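Local atomic coordinates of O-methyltransferase family 3 (Niastella koreensis, PDB entry 7CVW), a protein that transfers a methyl group from S-adenosyl-L-methionine to either hydroxyl of catechol-like compounds, with a magnesium ion as cofactor and without regiospecificity. Residues Ala34-Ile39 with Thr66-Ser71; Glu147-Ala152 with Ala191-Asn196; Val163-Ile168 with Asp213-Ala218; Gly171-Glu176 with Gly185-Asn190. One frame throughout, in Å; residues are numbered along the deposited sequence.

Contact 1: Ala34-Ile39 with Thr66-Ser71; sequences AGMPAI and TLAGYS. With SAH (S-adenosyl-L-homocysteine), chain E.
Leu67 is the side chain on which Met36, Pro37 and Ile39 converge. The methyl CE of Met36 lies 3.7 Å from Leu67 CD1, and it comes closer still to the backbone, 3.5 Å from Leu67 C. The bend at chi3 (66°) turns this methyl toward the peptide between Leu67 and Ala68, whose CB is a further neighbour. Pro37 passes alongside, its CG beside CD1 of the leucine. The other branch, Leu67 CD2, meets Ile39 CG1 at 3.8 Å, the two side chains crossing at about a right angle.

S-adenosyl-L-homocysteine forms the next layer. Ile39 CD1 reaches the ligand sulfur SD at 3.6 Å, and Leu67 packs on the ribose through its CA, 3.3 Å from O3'. Thr66-Gly69 makes a type II' turn, closed by the bond from Gly69 N to Thr66 O, and Gly69 is the N-cap of helix 70-76. This is the glycine-containing turn after the first strand of a class I methyltransferase, leading into a helix that receives the amino-acid end of the cofactor. Ser71 grips that end twice: its N donates to the ligand carboxylate O at 3.2 Å, and its OG accepts from the ligand N at 2.9 Å.

Farther out, Glu63 bonds Ser71 OG, and Glu89 takes the N-H of Leu67 while also holding the ligand. His94, another ligand partner, packs against both Met36 and Leu67.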
loop_
_atom_site.group_PDB
_atom_site.type_symbol
_atom_site.label_atom_id
_atom_site.label_comp_id
_atom_site.label_asym_id
_atom_site.label_seq_id
_atom_site.Cartn_x
_atom_site.Cartn_y
_atom_site.Cartn_z
ATOM N N ALA A 34 14.416 11.089 -25.740
ATOM C CA ALA A 34 14.258 9.836 -26.509
ATOM C C ALA A 34 12.916 9.788 -27.248
ATOM O O ALA A 34 12.718 8.795 -27.966
ATOM C CB ALA A 34 14.405 8.654 -25.594
ATOM N N GLY A 35 12.043 10.783 -27.089
ATOM C CA GLY A 35 10.711 10.788 -27.720
ATOM C C GLY A 35 9.827 9.694 -27.148
ATOM O O GLY A 35 9.025 9.096 -27.878
ATOM N N MET A 36 9.919 9.483 -25.838
ATOM C CA MET A 36 9.150 8.425 -25.104
ATOM C C MET A 36 8.028 9.073 -24.327
ATOM O O MET A 36 8.177 10.201 -23.885
ATOM C CB MET A 36 10.101 7.661 -24.177
ATOM C CG MET A 36 11.103 6.782 -24.918
ATOM S SD MET A 36 12.487 6.156 -23.907
ATOM C CE MET A 36 11.592 5.085 -22.786
ATOM N N PRO A 37 6.907 8.359 -24.121
ATOM C CA PRO A 37 5.800 8.930 -23.360
ATOM C C PRO A 37 6.166 9.147 -21.884
ATOM O O PRO A 37 6.903 8.357 -21.312
ATOM C CB PRO A 37 4.683 7.911 -23.556
ATOM C CG PRO A 37 5.403 6.612 -23.818
ATOM C CD PRO A 37 6.664 6.983 -24.565
ATOM N N ALA A 38 5.634 10.227 -21.310
ATOM C CA ALA A 38 5.917 10.676 -19.927
ATOM C C ALA A 38 5.000 9.909 -18.983
ATOM O O ALA A 38 4.108 10.516 -18.418
ATOM C CB ALA A 38 5.704 12.171 -19.789
ATOM N N ILE A 39 5.164 8.599 -18.892
ATOM C CA ILE A 39 4.184 7.731 -18.180
ATOM C C ILE A 39 4.859 6.876 -17.105
ATOM O O ILE A 39 4.255 5.867 -16.710
ATOM C CB ILE A 39 3.380 6.899 -19.187
ATOM C CG1 ILE A 39 4.227 5.925 -20.012
ATOM C CG2 ILE A 39 2.562 7.839 -20.073
ATOM C CD1 ILE A 39 3.447 5.009 -20.938
ATOM N N THR A 66 9.241 -1.666 -18.934
ATOM C CA THR A 66 10.396 -0.945 -18.354
ATOM C C THR A 66 10.313 0.565 -18.613
ATOM O O THR A 66 10.646 1.353 -17.693
ATOM C CB THR A 66 11.683 -1.512 -18.955
ATOM O OG1 THR A 66 11.605 -2.936 -19.025
ATOM C CG2 THR A 66 12.905 -1.070 -18.184
ATOM N N LEU A 67 9.917 0.932 -19.819
ATOM C CA LEU A 67 9.995 2.345 -20.262
ATOM C C LEU A 67 11.459 2.802 -20.138
ATOM O O LEU A 67 12.267 2.225 -20.788
ATOM C CB LEU A 67 8.995 3.238 -19.530
ATOM C CG LEU A 67 8.811 4.630 -20.134
ATOM C CD1 LEU A 67 8.147 4.548 -21.492
ATOM C CD2 LEU A 67 7.953 5.458 -19.199
ATOM N N ALA A 68 11.738 3.816 -19.316
ATOM C CA ALA A 68 13.118 4.323 -19.138
ATOM C C ALA A 68 13.753 3.736 -17.866
ATOM O O ALA A 68 14.839 4.164 -17.493
ATOM C CB ALA A 68 13.072 5.834 -19.119
ATOM N N GLY A 69 13.081 2.808 -17.190
ATOM C CA GLY A 69 13.638 2.143 -16.004
ATOM C C GLY A 69 13.412 2.921 -14.720
ATOM O O GLY A 69 14.096 2.607 -13.739
ATOM N N TYR A 70 12.500 3.896 -14.696
ATOM C CA TYR A 70 12.241 4.740 -13.494
ATOM C C TYR A 70 11.716 3.839 -12.364
ATOM O O TYR A 70 12.282 3.800 -11.256
ATOM C CB TYR A 70 11.321 5.906 -13.849
ATOM C CG TYR A 70 11.149 6.863 -12.710
ATOM C CD1 TYR A 70 10.146 6.648 -11.794
ATOM C CD2 TYR A 70 12.000 7.941 -12.531
ATOM C CE1 TYR A 70 9.962 7.486 -10.704
ATOM C CE2 TYR A 70 11.836 8.785 -11.441
ATOM C CZ TYR A 70 10.820 8.556 -10.535
ATOM O OH TYR A 70 10.688 9.337 -9.432
ATOM N N SER A 71 10.637 3.095 -12.611
ATOM C CA SER A 71 10.066 2.163 -11.602
ATOM C C SER A 71 11.127 1.118 -11.265
ATOM O O SER A 71 11.225 0.733 -10.087
ATOM C CB SER A 71 8.790 1.514 -12.041
ATOM O OG SER A 71 8.947 0.849 -13.275
HETATM N N SAH E . 6.955 0.751 -15.329
HETATM C CA SAH E . 7.431 1.929 -16.081
HETATM C CB SAH E . 6.390 2.365 -17.123
HETATM C CG SAH E . 6.051 1.322 -18.135
HETATM S SD SAH E . 5.159 2.205 -19.477
HETATM C C SAH E . 7.679 3.035 -15.053
HETATM O O SAH E . 8.696 3.626 -15.109
HETATM O OXT SAH E . 6.802 3.223 -14.281
HETATM C "C5'" SAH E . 4.635 0.790 -20.496
HETATM C "C4'" SAH E . 5.804 0.136 -21.179
HETATM O "O4'" SAH E . 5.335 -1.126 -21.667
HETATM C "C3'" SAH E . 6.380 0.868 -22.412
HETATM O "O3'" SAH E . 7.780 1.053 -22.328
HETATM C "C2'" SAH E . 6.018 -0.045 -23.586
HETATM O "O2'" SAH E . 6.940 -0.010 -24.641
HETATM C "C1'" SAH E . 5.980 -1.387 -22.879
HETATM N N9 SAH E . 5.258 -2.423 -23.581
HETATM C C8 SAH E . 4.218 -2.282 -24.451
HETATM N N7 SAH E . 3.808 -3.416 -24.948
HETATM C C5 SAH E . 4.628 -4.366 -24.374
HETATM C C6 SAH E . 4.696 -5.769 -24.486
HETATM N N6 SAH E . 3.913 -6.477 -25.273
HETATM N N1 SAH E . 5.638 -6.399 -23.781
HETATM C C2 SAH E . 6.437 -5.676 -22.998
HETATM N N3 SAH E . 6.477 -4.366 -22.829
HETATM C C4 SAH E . 5.524 -3.759 -23.526
#

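Contact 2: Glu147-Ala152 with Ala191-Asn196; sequences EYFQWA and AMLGAN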
loop_
_atom_site.group_PDB
_atom_site.type_symbol
_atom_site.label_atom_id
_atom_site.label_comp_id
_atom_site.label_asym_id
_atom_site.label_seq_id
_atom_site.Cartn_x
_atom_site.Cartn_y
_atom_site.Cartn_z
ATOM N N GLU A 147 -3.967 -12.005 -18.924
ATOM C CA GLU A 147 -3.088 -13.150 -19.243
ATOM C C GLU A 147 -1.732 -12.999 -18.552
ATOM O O GLU A 147 -1.171 -13.987 -18.111
ATOM C CB GLU A 147 -2.942 -13.268 -20.750
ATOM C CG GLU A 147 -4.226 -13.763 -21.386
ATOM C CD GLU A 147 -5.411 -12.822 -21.288
ATOM O OE1 GLU A 147 -5.277 -11.649 -21.721
ATOM O OE2 GLU A 147 -6.483 -13.274 -20.766
ATOM N N TYR A 148 -1.218 -11.784 -18.437
ATOM C CA TYR A 148 0.048 -11.545 -17.709
ATOM C C TYR A 148 -0.087 -12.058 -16.264
ATOM O O TYR A 148 0.868 -12.648 -15.708
ATOM C CB TYR A 148 0.422 -10.066 -17.768
ATOM C CG TYR A 148 0.796 -9.523 -19.114
ATOM C CD1 TYR A 148 1.263 -10.351 -20.121
ATOM C CD2 TYR A 148 0.742 -8.153 -19.349
ATOM C CE1 TYR A 148 1.669 -9.828 -21.337
ATOM C CE2 TYR A 148 1.137 -7.619 -20.562
ATOM C CZ TYR A 148 1.603 -8.468 -21.551
ATOM O OH TYR A 148 1.991 -7.980 -22.754
ATOM N N PHE A 149 -1.242 -11.836 -15.648
ATOM C CA PHE A 149 -1.474 -12.259 -14.257
ATOM C C PHE A 149 -1.428 -13.794 -14.172
ATOM O O PHE A 149 -0.864 -14.327 -13.207
ATOM C CB PHE A 149 -2.789 -11.716 -13.725
ATOM C CG PHE A 149 -2.935 -11.803 -12.230
ATOM C CD1 PHE A 149 -2.421 -10.809 -11.415
ATOM C CD2 PHE A 149 -3.558 -12.890 -11.637
ATOM C CE1 PHE A 149 -2.575 -10.847 -10.036
ATOM C CE2 PHE A 149 -3.706 -12.932 -10.256
ATOM C CZ PHE A 149 -3.212 -11.921 -9.459
ATOM N N GLN A 150 -1.975 -14.505 -15.159
ATOM C CA GLN A 150 -1.938 -15.986 -15.134
ATOM C C GLN A 150 -0.494 -16.467 -15.221
ATOM O O GLN A 150 -0.128 -17.375 -14.504
ATOM C CB GLN A 150 -2.763 -16.589 -16.267
ATOM C CG GLN A 150 -4.194 -16.081 -16.314
ATOM C CD GLN A 150 -4.928 -16.120 -14.998
ATOM O OE1 GLN A 150 -4.865 -17.100 -14.256
ATOM N NE2 GLN A 150 -5.617 -15.026 -14.699
ATOM N N TRP A 151 0.325 -15.863 -16.072
ATOM C CA TRP A 151 1.765 -16.192 -16.162
ATOM C C TRP A 151 2.469 -15.825 -14.863
ATOM O O TRP A 151 3.293 -16.601 -14.375
ATOM C CB TRP A 151 2.380 -15.481 -17.366
ATOM C CG TRP A 151 2.058 -16.128 -18.677
ATOM C CD1 TRP A 151 1.246 -15.648 -19.652
ATOM C CD2 TRP A 151 2.511 -17.415 -19.137
ATOM N NE1 TRP A 151 1.182 -16.530 -20.699
ATOM C CE2 TRP A 151 1.944 -17.621 -20.410
ATOM C CE3 TRP A 151 3.349 -18.400 -18.601
ATOM C CZ2 TRP A 151 2.173 -18.770 -21.165
ATOM C CZ3 TRP A 151 3.586 -19.534 -19.349
ATOM C CH2 TRP A 151 2.994 -19.718 -20.602
ATOM N N ALA A 152 2.133 -14.688 -14.269
ATOM C CA ALA A 152 2.732 -14.251 -12.992
ATOM C C ALA A 152 2.488 -15.336 -11.935
ATOM O O ALA A 152 3.431 -15.672 -11.184
ATOM C CB ALA A 152 2.185 -12.907 -12.586
ATOM N N ALA A 191 -12.156 -7.815 -13.178
ATOM C CA ALA A 191 -13.148 -8.923 -13.099
ATOM C C ALA A 191 -12.440 -10.242 -12.780
ATOM O O ALA A 191 -12.937 -11.018 -11.953
ATOM C CB ALA A 191 -13.935 -9.038 -14.378
ATOM N N MET A 192 -11.335 -10.522 -13.466
ATOM C CA MET A 192 -10.523 -11.735 -13.231
ATOM C C MET A 192 -10.082 -11.722 -11.782
ATOM O O MET A 192 -10.191 -12.760 -11.106
ATOM C CB MET A 192 -9.325 -11.773 -14.175
ATOM C CG MET A 192 -8.417 -12.964 -13.955
ATOM S SD MET A 192 -7.236 -12.724 -12.606
ATOM C CE MET A 192 -6.356 -11.224 -13.093
ATOM N N LEU A 193 -9.639 -10.569 -11.297
ATOM C CA LEU A 193 -9.068 -10.508 -9.946
ATOM C C LEU A 193 -10.176 -10.788 -8.921
ATOM O O LEU A 193 -9.919 -11.573 -7.977
ATOM C CB LEU A 193 -8.394 -9.138 -9.805
ATOM C CG LEU A 193 -7.444 -8.999 -8.638
ATOM C CD1 LEU A 193 -6.353 -10.058 -8.679
ATOM C CD2 LEU A 193 -6.887 -7.593 -8.628
ATOM N N GLY A 194 -11.379 -10.246 -9.131
ATOM C CA GLY A 194 -12.544 -10.500 -8.262
ATOM C C GLY A 194 -12.939 -11.962 -8.263
ATOM O O GLY A 194 -13.590 -12.377 -7.279
ATOM N N ALA A 195 -12.636 -12.712 -9.331
ATOM C CA ALA A 195 -13.035 -14.135 -9.475
ATOM C C ALA A 195 -11.906 -15.063 -9.026
ATOM O O ALA A 195 -12.115 -16.264 -9.006
ATOM C CB ALA A 195 -13.420 -14.414 -10.915
ATOM N N ASN A 196 -10.716 -14.541 -8.729
ATOM C CA ASN A 196 -9.514 -15.385 -8.577
ATOM C C ASN A 196 -9.433 -15.917 -7.148
ATOM O O ASN A 196 -9.349 -15.095 -6.220
ATOM C CB ASN A 196 -8.269 -14.599 -8.986
ATOM C CG ASN A 196 -7.078 -15.495 -9.163
ATOM O OD1 ASN A 196 -6.548 -16.009 -8.177
ATOM N ND2 ASN A 196 -6.598 -15.601 -10.389
#
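Phe149 projects from helix 145-154 against Met192 and Leu193 of helix 181-195, two neighbouring helices on one face of the Rossmann-like methyltransferase sheet. The short segments run 39° apart, and their axes come no closer than 11.3 Å, a separation bridged by long side chains.

The apolar part centres on the phenyl ring. Met192 lays its methyl CE 3.6 Å from Phe149 CD2, approaching the ring obliquely, and Leu193 CD1 meets CZ at 3.7 Å, also at a slant. With Phe149 CG anti to the backbone N, the ring extends across the gap between the helices. The ring also touches Ile138, Ile162 and Val199 of the sheet, while Leu193 also packs on Leu17 of the second subunit.

Sulfur supplies a second kind of contact. Met192 SD stands 4.6 Å from the centroid of the Phe149 ring and 43° off its normal, a Met-aromatic pair of oblique geometry. With bends at chi2 and chi3, Met192 presents both sulfur and methyl to the phenyl group.

Polar groups border the packing. Gln150 and Met192 reach toward each other, bringing NE2 of the glutamine to 3.5 Å from SD; that amide nitrogen has a weak hydrogen bond to Thr146 O. Asn196 fixes its amide through OD1, which accepts from Ala198 N, and its ND2 donates weakly to Met192 SD. The same Asn196 ND2 meets the edge of the phenyl ring near its plane, 3.9 Å from Phe149 CE2, with the amide and ring planes 82° apart.

Contact 3: Val163-Ile168 with Asp213-Ala218; sequences VADNVI and DGMALA. With MG (magnesium ion), chain C.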
loop_
_atom_site.group_PDB
_atom_site.type_symbol
_atom_site.label_atom_id
_atom_site.label_comp_id
_atom_site.label_asym_id
_atom_site.label_seq_id
_atom_site.Cartn_x
_atom_site.Cartn_y
_atom_site.Cartn_z
ATOM N N VAL A 163 1.637 -6.700 -8.180
ATOM C CA VAL A 163 1.117 -5.316 -8.276
ATOM C C VAL A 163 0.838 -5.041 -9.745
ATOM O O VAL A 163 1.713 -5.360 -10.576
ATOM C CB VAL A 163 2.137 -4.308 -7.724
ATOM C CG1 VAL A 163 1.616 -2.885 -7.838
ATOM C CG2 VAL A 163 2.512 -4.638 -6.302
ATOM N N ALA A 164 -0.319 -4.490 -10.064
ATOM C CA ALA A 164 -0.673 -4.132 -11.452
ATOM C C ALA A 164 -1.038 -2.656 -11.483
ATOM O O ALA A 164 -1.949 -2.261 -10.737
ATOM C CB ALA A 164 -1.816 -4.981 -11.974
ATOM N N ASP A 165 -0.357 -1.857 -12.300
ATOM C CA ASP A 165 -0.613 -0.400 -12.348
ATOM C C ASP A 165 -1.740 -0.080 -13.337
ATOM O O ASP A 165 -1.956 -0.845 -14.294
ATOM C CB ASP A 165 0.663 0.366 -12.712
ATOM C CG ASP A 165 0.630 1.853 -12.441
ATOM O OD1 ASP A 165 -0.135 2.256 -11.549
ATOM O OD2 ASP A 165 1.398 2.603 -13.114
ATOM N N ASN A 166 -2.401 1.067 -13.133
ATOM C CA ASN A 166 -3.309 1.673 -14.151
ATOM C C ASN A 166 -4.585 0.839 -14.315
ATOM O O ASN A 166 -5.011 0.573 -15.455
ATOM C CB ASN A 166 -2.615 1.853 -15.505
ATOM C CG ASN A 166 -1.278 2.564 -15.396
ATOM O OD1 ASN A 166 -0.252 1.981 -15.737
ATOM N ND2 ASN A 166 -1.276 3.797 -14.911
ATOM N N VAL A 167 -5.234 0.483 -13.209
ATOM C CA VAL A 167 -6.450 -0.378 -13.255
ATOM C C VAL A 167 -7.733 0.422 -12.968
ATOM O O VAL A 167 -8.773 -0.235 -12.945
ATOM C CB VAL A 167 -6.313 -1.597 -12.330
ATOM C CG1 VAL A 167 -5.155 -2.490 -12.765
ATOM C CG2 VAL A 167 -6.223 -1.198 -10.873
ATOM N N ILE A 168 -7.692 1.753 -12.856
ATOM C CA ILE A 168 -8.889 2.606 -12.574
ATOM C C ILE A 168 -9.127 3.629 -13.695
ATOM O O ILE A 168 -10.295 3.883 -14.021
ATOM C CB ILE A 168 -8.779 3.262 -11.180
ATOM C CG1 ILE A 168 -8.877 2.213 -10.068
ATOM C CG2 ILE A 168 -9.821 4.350 -10.989
ATOM C CD1 ILE A 168 -10.120 1.342 -10.101
ATOM N N ASP A 213 -6.116 7.304 -10.824
ATOM C CA ASP A 213 -5.946 5.921 -11.310
ATOM C C ASP A 213 -5.911 4.999 -10.096
ATOM O O ASP A 213 -6.554 5.269 -9.093
ATOM C CB ASP A 213 -4.698 5.863 -12.200
ATOM C CG ASP A 213 -4.671 4.776 -13.256
ATOM O OD1 ASP A 213 -5.457 3.843 -13.162
ATOM O OD2 ASP A 213 -3.871 4.902 -14.187
ATOM N N GLY A 214 -5.241 3.873 -10.215
ATOM C CA GLY A 214 -5.152 2.929 -9.101
ATOM C C GLY A 214 -4.235 1.781 -9.441
ATOM O O GLY A 214 -3.932 1.534 -10.630
ATOM N N MET A 215 -3.827 1.068 -8.414
ATOM C CA MET A 215 -2.972 -0.130 -8.539
ATOM C C MET A 215 -3.691 -1.293 -7.875
ATOM O O MET A 215 -4.203 -1.115 -6.745
ATOM C CB MET A 215 -1.613 0.064 -7.870
ATOM C CG MET A 215 -0.739 1.031 -8.590
ATOM S SD MET A 215 1.004 0.841 -8.068
ATOM C CE MET A 215 1.676 2.378 -8.719
ATOM N N ALA A 216 -3.649 -2.462 -8.497
ATOM C CA ALA A 216 -4.112 -3.710 -7.838
ATOM C C ALA A 216 -2.945 -4.303 -7.054
ATOM O O ALA A 216 -1.821 -4.280 -7.534
ATOM C CB ALA A 216 -4.611 -4.717 -8.826
ATOM N N LEU A 217 -3.235 -4.825 -5.866
ATOM C CA LEU A 217 -2.238 -5.515 -5.024
ATOM C C LEU A 217 -2.797 -6.893 -4.716
ATOM O O LEU A 217 -3.935 -6.964 -4.237
ATOM C CB LEU A 217 -2.014 -4.739 -3.721
ATOM C CG LEU A 217 -0.963 -3.629 -3.754
ATOM C CD1 LEU A 217 -1.366 -2.506 -4.667
ATOM C CD2 LEU A 217 -0.674 -3.115 -2.341
ATOM N N ALA A 218 -2.022 -7.939 -4.967
ATOM C CA ALA A 218 -2.475 -9.327 -4.740
ATOM C C ALA A 218 -1.362 -10.121 -4.066
ATOM O O ALA A 218 -0.202 -10.023 -4.494
ATOM C CB ALA A 218 -2.889 -9.929 -6.055
HETATM MG MG MG C . 2.076 2.555 -15.395
HETATM O O HOH W 1 3.960 3.935 -14.912
HETATM O O HOH W 2 2.251 2.332 -17.879
#
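Val163 and Met215 make the apolar centre on one face of the antiparallel pair, with Val163 CG1 3.8 Å from Met215 SD. Met215 keeps a straight chain and runs on past Asp165, and its CG lies 3.3 Å from Asp165 OD1. On the opposite face Ala164 and Ala216 set their methyls side by side, and Val167 CG2 closes over Ala216.

Ala164 and Ala216 are also a hydrogen-bonded pair: Ala164 N donates to Ala216 O at 2.9 Å, and Ala216 N returns a bond to Ala164 O. Farther along the chain, Gly214 O is met by Val167 N at 3.1 Å, the donor 37° above the carbonyl plane, with a weak second bond from Asn166 N. Asp213 holds this bend with both oxygens. Its OD1 accepts from Ile168 N nearly along the C-O axis, whereas OD2 takes Asn166 ND2 in a 174° bond of 2.9 Å from above the carboxylate plane. That bond restrains the amide's rotation, consistent with its OD1 facing the magnesium ion; Lys142 also bonds that oxygen.

Asp165 OD2 and Asn166 OD1 each bind the metal at 2.4 Å; two waters and Asp139 are its other ligands. In the Rossmann-like sheet, strand 160-165 is flanked by 133-138 and 213-220, and strand 199-206 lies beyond the latter. Phe189 of helix 181-195 covers the alanine face, and Ile168 packs on Val9 of the second subunit.

Contact 4: Gly171-Glu176 with Gly185-Asn190; sequences GKVLDE and GARRFN
Arg187 and Val173 bury the most surface here, with Glu176 next. The arginine folds over the 3-10 turn 172-174 and spends one N-H on its backbone: NH1 donates to Val173 O at 2.7 Å, with an N-H...O angle of 161°. The acceptor lies in the guanidinium plane, and the donor sits nearly on the line of the carbonyl bond. A bend at chi3 (47°) brings the guanidinium round to this oxygen, while the aliphatic part of the same side chain stays close, Arg187 CG 3.8 Å from Val173 CB. The two side chains lie alongside, pointing opposite ways.

Val173 also reaches the helix itself, its CG1 3.7 Å from Ala186 CB. This turn belongs to the connection between strand 160-165 and helix 181-195 of the Rossmann-like methyltransferase domain, so the contact folds the middle of that connection back onto the helix it precedes.

Glu176 contributes chiefly its backbone. Its CA stands over the centre of one guanidinium face, 3.6 Å above the plane, and CB lies 3.8 Å from Arg187 NH2. The carboxylate turns elsewhere: Glu176 OE1 remains 5.4 Å from Arg187 NH1, not in contact, although the opposite charges may still attract weakly.

Around these three, Tyr12 of the second subunit packs against Val173, Leu174 and Arg187. Its hydroxyl is hydrogen-bonded to Asn190 ND2, which also bonds Val167 O in its own chain.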
loop_
_atom_site.group_PDB
_atom_site.type_symbol
_atom_site.label_atom_id
_atom_site.label_comp_id
_atom_site.label_asym_id
_atom_site.label_seq_id
_atom_site.Cartn_x
_atom_site.Cartn_y
_atom_site.Cartn_z
ATOM N N GLY A 171 -11.576 6.554 -13.405
ATOM C CA GLY A 171 -12.922 6.041 -13.089
ATOM C C GLY A 171 -13.654 5.548 -14.322
ATOM O O GLY A 171 -14.823 5.187 -14.198
ATOM N N LYS A 172 -12.994 5.524 -15.477
ATOM C CA LYS A 172 -13.614 5.078 -16.757
ATOM C C LYS A 172 -13.901 3.576 -16.692
ATOM O O LYS A 172 -14.683 3.100 -17.514
ATOM C CB LYS A 172 -12.717 5.426 -17.946
ATOM C CG LYS A 172 -12.685 6.922 -18.248
ATOM C CD LYS A 172 -11.979 7.258 -19.527
ATOM C CE LYS A 172 -10.482 7.312 -19.363
ATOM N NZ LYS A 172 -9.847 7.988 -20.523
ATOM N N VAL A 173 -13.274 2.832 -15.784
ATOM C CA VAL A 173 -13.570 1.382 -15.627
ATOM C C VAL A 173 -15.044 1.202 -15.215
ATOM O O VAL A 173 -15.510 0.063 -15.284
ATOM C CB VAL A 173 -12.632 0.655 -14.645
ATOM C CG1 VAL A 173 -11.225 0.538 -15.205
ATOM C CG2 VAL A 173 -12.658 1.310 -13.270
ATOM N N LEU A 174 -15.725 2.241 -14.727
ATOM C CA LEU A 174 -17.173 2.129 -14.388
ATOM C C LEU A 174 -18.018 2.044 -15.666
ATOM O O LEU A 174 -19.178 1.629 -15.593
ATOM C CB LEU A 174 -17.595 3.339 -13.560
ATOM C CG LEU A 174 -16.992 3.432 -12.163
ATOM C CD1 LEU A 174 -17.654 4.556 -11.406
ATOM C CD2 LEU A 174 -17.151 2.124 -11.404
ATOM N N ASP A 175 -17.486 2.452 -16.809
ATOM C CA ASP A 175 -18.237 2.485 -18.094
ATOM C C ASP A 175 -18.108 1.128 -18.794
ATOM O O ASP A 175 -17.079 0.882 -19.481
ATOM C CB ASP A 175 -17.735 3.617 -18.990
ATOM C CG ASP A 175 -18.475 3.731 -20.318
ATOM O OD1 ASP A 175 -19.405 2.931 -20.566
ATOM O OD2 ASP A 175 -18.107 4.616 -21.083
ATOM N N GLU A 176 -19.137 0.292 -18.669
ATOM C CA GLU A 176 -19.198 -1.058 -19.293
ATOM C C GLU A 176 -19.115 -0.929 -20.816
ATOM O O GLU A 176 -18.695 -1.889 -21.446
ATOM C CB GLU A 176 -20.479 -1.801 -18.886
ATOM C CG GLU A 176 -21.707 -0.916 -18.791
ATOM C CD GLU A 176 -21.859 -0.185 -17.464
ATOM O OE1 GLU A 176 -22.112 -0.873 -16.454
ATOM O OE2 GLU A 176 -21.712 1.064 -17.432
ATOM N N GLY A 185 -9.070 -3.365 -20.974
ATOM C CA GLY A 185 -8.039 -4.239 -20.389
ATOM C C GLY A 185 -8.103 -4.206 -18.880
ATOM O O GLY A 185 -8.012 -5.267 -18.245
ATOM N N ALA A 186 -8.270 -3.022 -18.312
ATOM C CA ALA A 186 -8.357 -2.855 -16.848
ATOM C C ALA A 186 -9.619 -3.541 -16.321
ATOM O O ALA A 186 -9.536 -4.211 -15.310
ATOM C CB ALA A 186 -8.332 -1.385 -16.511
ATOM N N ARG A 187 -10.773 -3.320 -16.960
ATOM C CA ARG A 187 -12.062 -3.901 -16.506
ATOM C C ARG A 187 -11.949 -5.415 -16.502
ATOM O O ARG A 187 -12.448 -6.041 -15.582
ATOM C CB ARG A 187 -13.252 -3.487 -17.371
ATOM C CG ARG A 187 -13.723 -2.059 -17.121
ATOM C CD ARG A 187 -14.849 -1.640 -18.074
ATOM N NE ARG A 187 -15.878 -2.671 -18.137
ATOM C CZ ARG A 187 -16.806 -2.901 -17.213
ATOM N NH1 ARG A 187 -16.913 -2.143 -16.131
ATOM N NH2 ARG A 187 -17.653 -3.901 -17.377
ATOM N N ARG A 188 -11.361 -6.004 -17.539
ATOM C CA ARG A 188 -11.311 -7.473 -17.678
ATOM C C ARG A 188 -10.379 -8.028 -16.599
ATOM O O ARG A 188 -10.705 -9.037 -15.979
ATOM C CB ARG A 188 -10.878 -7.862 -19.093
ATOM C CG ARG A 188 -11.029 -9.344 -19.374
ATOM C CD ARG A 188 -10.975 -9.657 -20.854
ATOM N NE ARG A 188 -9.648 -9.412 -21.381
ATOM C CZ ARG A 188 -8.654 -10.300 -21.373
ATOM N NH1 ARG A 188 -8.847 -11.548 -20.958
ATOM N NH2 ARG A 188 -7.465 -9.938 -21.834
ATOM N N PHE A 189 -9.228 -7.379 -16.382
ATOM C CA PHE A 189 -8.266 -7.767 -15.327
ATOM C C PHE A 189 -8.959 -7.691 -13.963
ATOM O O PHE A 189 -8.745 -8.547 -13.116
ATOM C CB PHE A 189 -7.031 -6.863 -15.405
ATOM C CG PHE A 189 -6.113 -7.021 -14.229
ATOM C CD1 PHE A 189 -5.178 -8.038 -14.209
ATOM C CD2 PHE A 189 -6.229 -6.185 -13.120
ATOM C CE1 PHE A 189 -4.346 -8.199 -13.115
ATOM C CE2 PHE A 189 -5.403 -6.368 -12.023
ATOM C CZ PHE A 189 -4.462 -7.361 -12.032
ATOM N N ASN A 190 -9.688 -6.615 -13.703
ATOM C CA ASN A 190 -10.329 -6.398 -12.373
ATOM C C ASN A 190 -11.375 -7.496 -12.150
ATOM O O ASN A 190 -11.495 -8.029 -11.014
ATOM C CB ASN A 190 -10.930 -4.995 -12.276
ATOM C CG ASN A 190 -9.888 -3.898 -12.208
ATOM O OD1 ASN A 190 -8.709 -4.171 -11.971
ATOM N ND2 ASN A 190 -10.317 -2.674 -12.471
#

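Overall arrangement
Contacts 1 and 3 border the active site from two sides: contact 1 lines the S-adenosyl-L-homocysteine pocket, and contact 3 supplies two magnesium ligands. Their centres are 18 Å apart, yet the side chain of Ile39 is about 6 Å from the magnesium ion. Contacts 2, 3 and 4 form one continuous block. Leu193 CD2 of contact 2 packs 3.7 Å from Ala216 CB of contact 3; Ile168 O of contact 3 lies 3.6 Å from Val173 CG2 of contact 4. Helix 181-195 serves contacts 2 and 4, which a salt bridge between Glu147 OE1 and Arg188 NH2 (2.8 Å) also joins. Contacts 2, 3 and 4 touch the second subunit, whereas contact 1 does not.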